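Local coordinates for fat acid-binding protein (PDB 3NYI) that probably binds long-chain fatty acids, as a member of the DegV family, and holds a stearic acid molecule in this crystal, at residues 162-174 with 193-205. Sequence-based numbering, arbitrary orientation.
With STE (stearic acid), chain C.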
ATOM      1  N   ALA A 162       0.677  -1.686 -12.060  1.00 20.56           N
ATOM      2  CA  ALA A 162      -0.130  -1.392 -10.890  1.00 17.08           C
ATOM      3  C   ALA A 162      -0.683   0.027 -10.903  1.00 16.50           C
ATOM      4  O   ALA A 162       0.012   0.972 -11.294  1.00 18.37           O
ATOM      5  CB  ALA A 162       0.705  -1.634  -9.563  1.00 15.22           C
ATOM      6  N   ARG A 163      -1.926   0.190 -10.451  1.00 15.14           N
ATOM      7  CA  ARG A 163      -2.512   1.528 -10.290  1.00 23.26           C
ATOM      8  C   ARG A 163      -3.368   1.581  -9.036  1.00 22.16           C
ATOM      9  O   ARG A 163      -4.061   0.615  -8.721  1.00 20.97           O
ATOM     10  CB  ARG A 163      -3.448   1.880 -11.451  1.00 18.18           C
ATOM     11  CG  ARG A 163      -2.813   2.019 -12.829  1.00 19.36           C
ATOM     12  CD  ARG A 163      -1.881   3.233 -12.875  1.00 22.25           C
ATOM     13  NE  ARG A 163      -1.399   3.450 -14.238  1.00 22.07           N
ATOM     14  CZ  ARG A 163      -0.368   2.822 -14.774  1.00 27.53           C
ATOM     15  NH1 ARG A 163       0.315   1.934 -14.054  1.00 22.48           N
ATOM     16  NH2 ARG A 163      -0.016   3.082 -16.029  1.00 26.37           N
ATOM     17  N   ILE A 164      -3.371   2.724  -8.354  1.00 17.02           N
ATOM     18  CA  ILE A 164      -4.432   2.994  -7.397  1.00 22.06           C
ATOM     19  C   ILE A 164      -5.240   4.158  -7.921  1.00 19.44           C
ATOM     20  O   ILE A 164      -4.675   5.159  -8.361  1.00 19.56           O
ATOM     21  CB  ILE A 164      -3.915   3.406  -5.978  1.00 16.53           C
ATOM     22  CG1 ILE A 164      -2.872   2.428  -5.454  1.00 18.49           C
ATOM     23  CG2 ILE A 164      -5.108   3.486  -5.012  1.00 19.45           C
ATOM     24  CD1 ILE A 164      -2.312   2.805  -4.048  1.00 19.40           C
ATOM     25  N   PHE A 165      -6.559   4.034  -7.852  1.00 17.36           N
ATOM     26  CA  PHE A 165      -7.460   5.119  -8.199  1.00 19.74           C
ATOM     27  C   PHE A 165      -8.278   5.427  -6.959  1.00 22.42           C
ATOM     28  O   PHE A 165      -8.956   4.553  -6.434  1.00 21.50           O
ATOM     29  CB  PHE A 165      -8.392   4.670  -9.335  1.00 19.20           C
ATOM     30  CG  PHE A 165      -7.663   4.239 -10.569  1.00 22.97           C
ATOM     31  CD1 PHE A 165      -7.117   5.186 -11.421  1.00 26.11           C
ATOM     32  CD2 PHE A 165      -7.492   2.888 -10.866  1.00 19.93           C
ATOM     33  CE1 PHE A 165      -6.417   4.798 -12.573  1.00 24.58           C
ATOM     34  CE2 PHE A 165      -6.801   2.494 -12.008  1.00 25.64           C
ATOM     35  CZ  PHE A 165      -6.261   3.458 -12.862  1.00 24.29           C
ATOM     36  N   PHE A 166      -8.211   6.655  -6.468  1.00 23.98           N
ATOM     37  CA  PHE A 166      -8.836   6.925  -5.175  1.00 21.35           C
ATOM     38  C   PHE A 166      -9.171   8.372  -4.946  1.00 21.22           C
ATOM     39  O   PHE A 166      -8.776   9.250  -5.727  1.00 21.41           O
ATOM     40  CB  PHE A 166      -7.977   6.386  -4.021  1.00 23.06           C
ATOM     41  CG  PHE A 166      -6.661   7.106  -3.815  1.00 20.65           C
ATOM     42  CD1 PHE A 166      -6.477   7.928  -2.701  1.00 24.71           C
ATOM     43  CD2 PHE A 166      -5.594   6.924  -4.695  1.00 20.63           C
ATOM     44  CE1 PHE A 166      -5.263   8.581  -2.468  1.00 20.96           C
ATOM     45  CE2 PHE A 166      -4.368   7.575  -4.471  1.00 27.15           C
ATOM     46  CZ  PHE A 166      -4.202   8.397  -3.344  1.00 24.38           C
ATOM     47  N   THR A 167      -9.914   8.614  -3.869  1.00 21.09           N
ATOM     48  CA  THR A 167     -10.189   9.971  -3.443  1.00 22.71           C
ATOM     49  C   THR A 167     -10.012  10.075  -1.926  1.00 26.56           C
ATOM     50  O   THR A 167      -9.864   9.063  -1.245  1.00 27.35           O
ATOM     51  CB  THR A 167     -11.594  10.427  -3.894  1.00 29.80           C
ATOM     52  OG1 THR A 167     -11.718  11.845  -3.726  1.00 28.23           O
ATOM     53  CG2 THR A 167     -12.694   9.700  -3.112  1.00 27.48           C
ATOM     54  N   VAL A 168      -9.982  11.301  -1.414  1.00 24.29           N
ATOM     55  CA  VAL A 168      -9.797  11.540   0.019  1.00 25.70           C
ATOM     56  C   VAL A 168     -10.747  12.648   0.475  1.00 31.48           C
ATOM     57  O   VAL A 168     -11.420  13.248  -0.349  1.00 28.46           O
ATOM     58  CB  VAL A 168      -8.355  11.934   0.323  1.00 25.70           C
ATOM     59  CG1 VAL A 168      -7.409  10.759  -0.010  1.00 23.08           C
ATOM     60  CG2 VAL A 168      -7.966  13.191  -0.472  1.00 28.48           C
ATOM     61  N   GLY A 169     -10.811  12.917   1.778  1.00 34.19           N
ATOM     62  CA  GLY A 169     -11.774  13.883   2.294  1.00 34.84           C
ATOM     63  C   GLY A 169     -11.351  15.342   2.205  1.00 35.26           C
ATOM     64  O   GLY A 169     -12.183  16.245   2.293  1.00 35.97           O
ATOM     65  N   SER A 170     -10.057  15.577   2.022  1.00 32.37           N
ATOM     66  CA  SER A 170      -9.505  16.929   1.995  1.00 29.94           C
ATOM     67  C   SER A 170      -8.053  16.822   1.576  1.00 33.02           C
ATOM     68  O   SER A 170      -7.516  15.718   1.487  1.00 34.20           O
ATOM     69  CB  SER A 170      -9.570  17.560   3.393  1.00 40.59           C
ATOM     70  OG  SER A 170      -8.678  16.904   4.286  1.00 35.85           O
ATOM     71  N   LEU A 171      -7.408  17.959   1.339  1.00 29.29           N
ATOM     72  CA  LEU A 171      -5.984  17.959   1.018  1.00 34.90           C
ATOM     73  C   LEU A 171      -5.123  18.205   2.259  1.00 34.19           C
ATOM     74  O   LEU A 171      -3.898  18.161   2.178  1.00 32.62           O
ATOM     75  CB  LEU A 171      -5.665  19.047  -0.008  1.00 33.57           C
ATOM     76  CG  LEU A 171      -6.097  18.831  -1.460  1.00 44.21           C
ATOM     77  CD1 LEU A 171      -5.481  19.919  -2.335  1.00 47.68           C
ATOM     78  CD2 LEU A 171      -5.656  17.473  -1.932  1.00 39.83           C
ATOM     79  N   ASP A 172      -5.769  18.482   3.390  1.00 29.28           N
ATOM     80  CA  ASP A 172      -5.069  18.912   4.607  1.00 36.51           C
ATOM     81  C   ASP A 172      -3.956  17.959   5.047  1.00 30.66           C
ATOM     82  O   ASP A 172      -2.834  18.384   5.329  1.00 29.07           O
ATOM     83  CB  ASP A 172      -6.061  19.102   5.760  1.00 41.29           C
ATOM     84  CG  ASP A 172      -7.111  20.166   5.465  1.00 58.64           C
ATOM     85  OD1 ASP A 172      -6.870  21.027   4.590  1.00 59.99           O
ATOM     86  OD2 ASP A 172      -8.178  20.136   6.115  1.00 65.39           O
ATOM     87  N   TYR A 173      -4.268  16.670   5.116  1.00 28.47           N
ATOM     88  CA  TYR A 173      -3.285  15.692   5.585  1.00 21.93           C
ATOM     89  C   TYR A 173      -2.156  15.447   4.591  1.00 26.07           C
ATOM     90  O   TYR A 173      -0.995  15.335   4.987  1.00 24.85           O
ATOM     91  CB  TYR A 173      -3.977  14.384   5.967  1.00 24.94           C
ATOM     92  CG  TYR A 173      -5.062  14.552   7.018  1.00 29.28           C
ATOM     93  CD1 TYR A 173      -4.764  14.448   8.370  1.00 30.17           C
ATOM     94  CD2 TYR A 173      -6.383  14.808   6.658  1.00 32.40           C
ATOM     95  CE1 TYR A 173      -5.758  14.600   9.347  1.00 35.35           C
ATOM     96  CE2 TYR A 173      -7.384  14.954   7.623  1.00 32.87           C
ATOM     97  CZ  TYR A 173      -7.061  14.842   8.973  1.00 37.82           C
ATOM     98  OH  TYR A 173      -8.037  14.975   9.957  1.00 36.27           O
ATOM     99  N   LEU A 174      -2.493  15.352   3.302  1.00 24.33           N
ATOM    100  CA  LEU A 174      -1.483  15.200   2.263  1.00 26.10           C
ATOM    101  C   LEU A 174      -0.475  16.340   2.300  1.00 25.43           C
ATOM    102  O   LEU A 174       0.722  16.103   2.218  1.00 26.48           O
ATOM    103  CB  LEU A 174      -2.121  15.128   0.866  1.00 26.91           C
ATOM    104  CG  LEU A 174      -2.854  13.829   0.540  1.00 31.48           C
ATOM    105  CD1 LEU A 174      -3.686  13.965  -0.743  1.00 33.03           C
ATOM    106  CD2 LEU A 174      -1.850  12.685   0.425  1.00 28.44           C
ATOM    107  N   VAL A 193     -12.887  21.726  -2.791  1.00 38.43           N
ATOM    108  CA  VAL A 193     -12.491  20.740  -3.794  1.00 39.33           C
ATOM    109  C   VAL A 193     -11.708  19.570  -3.204  1.00 39.57           C
ATOM    110  O   VAL A 193     -10.919  19.737  -2.273  1.00 39.74           O
ATOM    111  CB  VAL A 193     -11.691  21.387  -4.948  1.00 43.58           C
ATOM    112  CG1 VAL A 193     -11.413  20.368  -6.049  1.00 41.86           C
ATOM    113  CG2 VAL A 193     -12.455  22.580  -5.517  1.00 38.92           C
ATOM    114  N   LYS A 194     -11.962  18.377  -3.739  1.00 31.30           N
ATOM    115  CA  LYS A 194     -11.169  17.192  -3.431  1.00 34.02           C
ATOM    116  C   LYS A 194     -10.663  16.595  -4.733  1.00 33.23           C
ATOM    117  O   LYS A 194     -11.310  16.717  -5.782  1.00 33.77           O
ATOM    118  CB  LYS A 194     -11.970  16.137  -2.653  1.00 35.68           C
ATOM    119  CG  LYS A 194     -12.518  16.604  -1.299  1.00 39.60           C
ATOM    120  CD  LYS A 194     -13.855  17.297  -1.495  1.00 49.17           C
ATOM    121  CE  LYS A 194     -14.533  17.633  -0.176  1.00 51.75           C
ATOM    122  NZ  LYS A 194     -15.815  18.351  -0.429  1.00 49.93           N
ATOM    123  N   PRO A 195      -9.492  15.959  -4.672  1.00 29.86           N
ATOM    124  CA  PRO A 195      -8.869  15.342  -5.848  1.00 26.04           C
ATOM    125  C   PRO A 195      -9.317  13.912  -6.087  1.00 30.56           C
ATOM    126  O   PRO A 195      -9.667  13.185  -5.155  1.00 29.01           O
ATOM    127  CB  PRO A 195      -7.387  15.343  -5.480  1.00 26.51           C
ATOM    128  CG  PRO A 195      -7.397  15.162  -3.962  1.00 27.41           C
ATOM    129  CD  PRO A 195      -8.604  15.956  -3.492  1.00 25.96           C
ATOM    130  N   VAL A 196      -9.339  13.527  -7.360  1.00 26.76           N
ATOM    131  CA  VAL A 196      -9.298  12.125  -7.712  1.00 20.97           C
ATOM    132  C   VAL A 196      -7.819  11.905  -7.976  1.00 25.44           C
ATOM    133  O   VAL A 196      -7.205  12.649  -8.746  1.00 26.14           O
ATOM    134  CB  VAL A 196     -10.072  11.832  -9.003  1.00 31.56           C
ATOM    135  CG1 VAL A 196      -9.848  10.383  -9.433  1.00 27.44           C
ATOM    136  CG2 VAL A 196     -11.561  12.132  -8.825  1.00 31.90           C
ATOM    137  N   ILE A 197      -7.245  10.898  -7.335  1.00 23.54           N
ATOM    138  CA  ILE A 197      -5.802  10.718  -7.360  1.00 19.10           C
ATOM    139  C   ILE A 197      -5.443   9.389  -8.006  1.00 21.50           C
ATOM    140  O   ILE A 197      -6.144   8.396  -7.834  1.00 23.50           O
ATOM    141  CB  ILE A 197      -5.216  10.768  -5.910  1.00 26.24           C
ATOM    142  CG1 ILE A 197      -5.611  12.080  -5.218  1.00 18.10           C
ATOM    143  CG2 ILE A 197      -3.676  10.577  -5.916  1.00 21.96           C
ATOM    144  CD1 ILE A 197      -5.222  12.131  -3.733  1.00 23.04           C
ATOM    145  N   ILE A 198      -4.333   9.369  -8.735  1.00 20.68           N
ATOM    146  CA  ILE A 198      -3.844   8.146  -9.330  1.00 21.69           C
ATOM    147  C   ILE A 198      -2.449   7.880  -8.818  1.00 21.90           C
ATOM    148  O   ILE A 198      -1.598   8.762  -8.886  1.00 21.95           O
ATOM    149  CB  ILE A 198      -3.756   8.253 -10.880  1.00 23.08           C
ATOM    150  CG1 ILE A 198      -5.120   8.575 -11.479  1.00 26.12           C
ATOM    151  CG2 ILE A 198      -3.182   6.957 -11.455  1.00 23.39           C
ATOM    152  CD1 ILE A 198      -5.096   8.828 -12.992  1.00 29.42           C
HETATM  153  N   MSE A 199      -2.211   6.671  -8.321  1.00 20.09           N
HETATM  154  CA  MSE A 199      -0.849   6.263  -8.003  1.00 23.89           C
HETATM  155  C   MSE A 199      -0.303   5.394  -9.115  1.00 22.66           C
HETATM  156  O   MSE A 199      -0.887   4.365  -9.464  1.00 22.88           O
HETATM  157  CB  MSE A 199      -0.763   5.501  -6.676  1.00 20.72           C
HETATM  158  CG  MSE A 199       0.670   5.121  -6.352  1.00 24.59           C
HETATM  159 SE   MSE A 199       0.935   4.304  -4.590  0.77 25.60          SE
HETATM  160  CE  MSE A 199       2.903   4.405  -4.598  1.00 16.15           C
ATOM    161  N   LYS A 200       0.821   5.810  -9.682  1.00 20.41           N
ATOM    162  CA  LYS A 200       1.451   5.004 -10.706  1.00 22.02           C
ATOM    163  C   LYS A 200       2.912   5.348 -10.761  1.00 21.69           C
ATOM    164  O   LYS A 200       3.312   6.487 -10.450  1.00 20.17           O
ATOM    165  CB  LYS A 200       0.794   5.241 -12.071  1.00 23.64           C
ATOM    166  CG  LYS A 200       1.270   6.481 -12.805  1.00 31.10           C
ATOM    167  CD  LYS A 200       0.625   6.533 -14.215  1.00 32.42           C
ATOM    168  CE  LYS A 200       1.076   7.754 -15.004  1.00 41.89           C
ATOM    169  NZ  LYS A 200       0.469   7.791 -16.387  1.00 43.27           N
ATOM    170  N   ASP A 201       3.712   4.358 -11.131  1.00 19.70           N
ATOM    171  CA  ASP A 201       5.139   4.584 -11.283  1.00 23.36           C
ATOM    172  C   ASP A 201       5.771   5.070  -9.970  1.00 24.15           C
ATOM    173  O   ASP A 201       6.731   5.840  -9.990  1.00 27.69           O
ATOM    174  CB  ASP A 201       5.383   5.632 -12.366  1.00 38.51           C
ATOM    175  CG  ASP A 201       6.424   5.201 -13.353  1.00 61.48           C
ATOM    176  OD1 ASP A 201       7.576   5.663 -13.233  1.00 63.30           O
ATOM    177  OD2 ASP A 201       6.088   4.387 -14.242  1.00 77.83           O
ATOM    178  N   GLY A 202       5.210   4.655  -8.836  1.00 22.83           N
ATOM    179  CA  GLY A 202       5.820   4.965  -7.545  1.00 19.01           C
ATOM    180  C   GLY A 202       5.415   6.256  -6.859  1.00 24.87           C
ATOM    181  O   GLY A 202       5.902   6.555  -5.750  1.00 20.65           O
ATOM    182  N   ASP A 203       4.509   7.015  -7.474  1.00 20.32           N
ATOM    183  CA  ASP A 203       4.130   8.312  -6.931  1.00 22.13           C
ATOM    184  C   ASP A 203       2.654   8.634  -7.221  1.00 23.66           C
ATOM    185  O   ASP A 203       1.990   7.900  -7.956  1.00 24.60           O
ATOM    186  CB  ASP A 203       5.037   9.389  -7.549  1.00 30.24           C
ATOM    187  CG  ASP A 203       5.201  10.623  -6.656  1.00 44.08           C
ATOM    188  OD1 ASP A 203       4.425  10.797  -5.690  1.00 36.46           O
ATOM    189  OD2 ASP A 203       6.123  11.426  -6.927  1.00 43.53           O
ATOM    190  N   ILE A 204       2.154   9.749  -6.684  1.00 20.41           N
ATOM    191  CA  ILE A 204       0.771  10.178  -6.956  1.00 22.01           C
ATOM    192  C   ILE A 204       0.658  11.371  -7.902  1.00 27.32           C
ATOM    193  O   ILE A 204       1.532  12.237  -7.946  1.00 24.39           O
ATOM    194  CB  ILE A 204      -0.022  10.466  -5.664  1.00 19.45           C
ATOM    195  CG1 ILE A 204       0.789  11.348  -4.709  1.00 20.71           C
ATOM    196  CG2 ILE A 204      -0.371   9.141  -4.948  1.00 19.08           C
ATOM    197  CD1 ILE A 204       0.020  11.703  -3.421  1.00 24.23           C
ATOM    198  N   GLY A 205      -0.436  11.399  -8.657  1.00 22.55           N
ATOM    199  CA  GLY A 205      -0.725  12.480  -9.579  1.00 26.13           C
ATOM    200  C   GLY A 205      -2.221  12.730  -9.618  1.00 28.43           C
ATOM    201  O   GLY A 205      -3.008  11.925  -9.114  1.00 22.90           O
TER
HETATM  202  C1  STE C 301       7.288   7.357   6.758  1.00 31.98           C
HETATM  203  O1  STE C 301       8.365   7.051   6.346  1.00 27.25           O
HETATM  204  O2  STE C 301       7.202   8.192   7.611  1.00 30.53           O
HETATM  205  C2  STE C 301       6.021   6.848   6.034  1.00 23.87           C
HETATM  206  C3  STE C 301       5.473   7.929   5.068  1.00 20.47           C
HETATM  207  C4  STE C 301       4.143   7.450   4.435  1.00 21.29           C
HETATM  208  C5  STE C 301       3.701   8.388   3.289  1.00 22.03           C
HETATM  209  C6  STE C 301       2.344   7.916   2.717  1.00 20.91           C
HETATM  210  C7  STE C 301       1.823   8.894   1.633  1.00 20.93           C
HETATM  211  C8  STE C 301       0.549   8.282   0.995  1.00 22.96           C
HETATM  212  C9  STE C 301      -0.043   9.220  -0.082  1.00 23.43           C
HETATM  213  C10 STE C 301      -1.361   8.596  -0.617  1.00 26.88           C
HETATM  214  C11 STE C 301      -1.007   7.458  -1.576  1.00 23.16           C
HETATM  215  C12 STE C 301      -1.727   6.116  -1.308  1.00 23.79           C
HETATM  216  C13 STE C 301      -3.064   6.232  -0.558  1.00 26.16           C
HETATM  217  C14 STE C 301      -4.076   5.333  -1.318  1.00 23.51           C
HETATM  218  C15 STE C 301      -5.328   5.048  -0.456  1.00 20.19           C
HETATM  219  C16 STE C 301      -6.440   4.482  -1.374  1.00 24.74           C
HETATM  220  C17 STE C 301      -6.289   2.950  -1.492  1.00 22.18           C
HETATM  221  C18 STE C 301      -7.484   2.337  -2.258  1.00 23.96           C
HETATM  222  O   HOH W   1       2.633   1.700 -11.158  1.00 29.49           O
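Strands 163-167 and 194-200 pair antiparallel in the mixed sheet of a DegV-family fold, and one face of the pair lies against the bound stearic acid. Ile-164 with Met-199 and Phe-166 with Ile-197 are hydrogen-bonded pairs. The straightest bond runs from Ile-197 N to Phe-166 O (2.8 Å, 172°). The Phe-166 ring is sandwiched. Ile-197 CB makes a CH-pi contact 3.8 Å from the ring centroid, and stearic acid C14 lies over the centre of the opposite face. With chi1 at 68°, CG sits between the backbone N and carbonyl carbon, which carries the ring over Ile-197. An alanine here would probably open a gap between Ile-197 and the acyl chain, each losing the ring face it packs on. Alongside, Ile-164 CD1 touches SE of Met-199, a selenomethionine, at 3.6 Å, while Ile-164 CG2 meets the end of the ligand. At the end of strand 163-167, Thr-167 OG1 donates to Pro-195 O (2.8 Å), and Leu-171 CD2 packs on Pro-195 CG (3.5 Å). Leu-174 CD1 meets Ile-197 CD1 tip to tip. On the other face, Phe-165 lies beside Ile-198 and packs against helix 213-231. Strand 285-291 flanks 163-167, strand 203-210 flanks 194-200, and helix 128-143 packs on Ile-164.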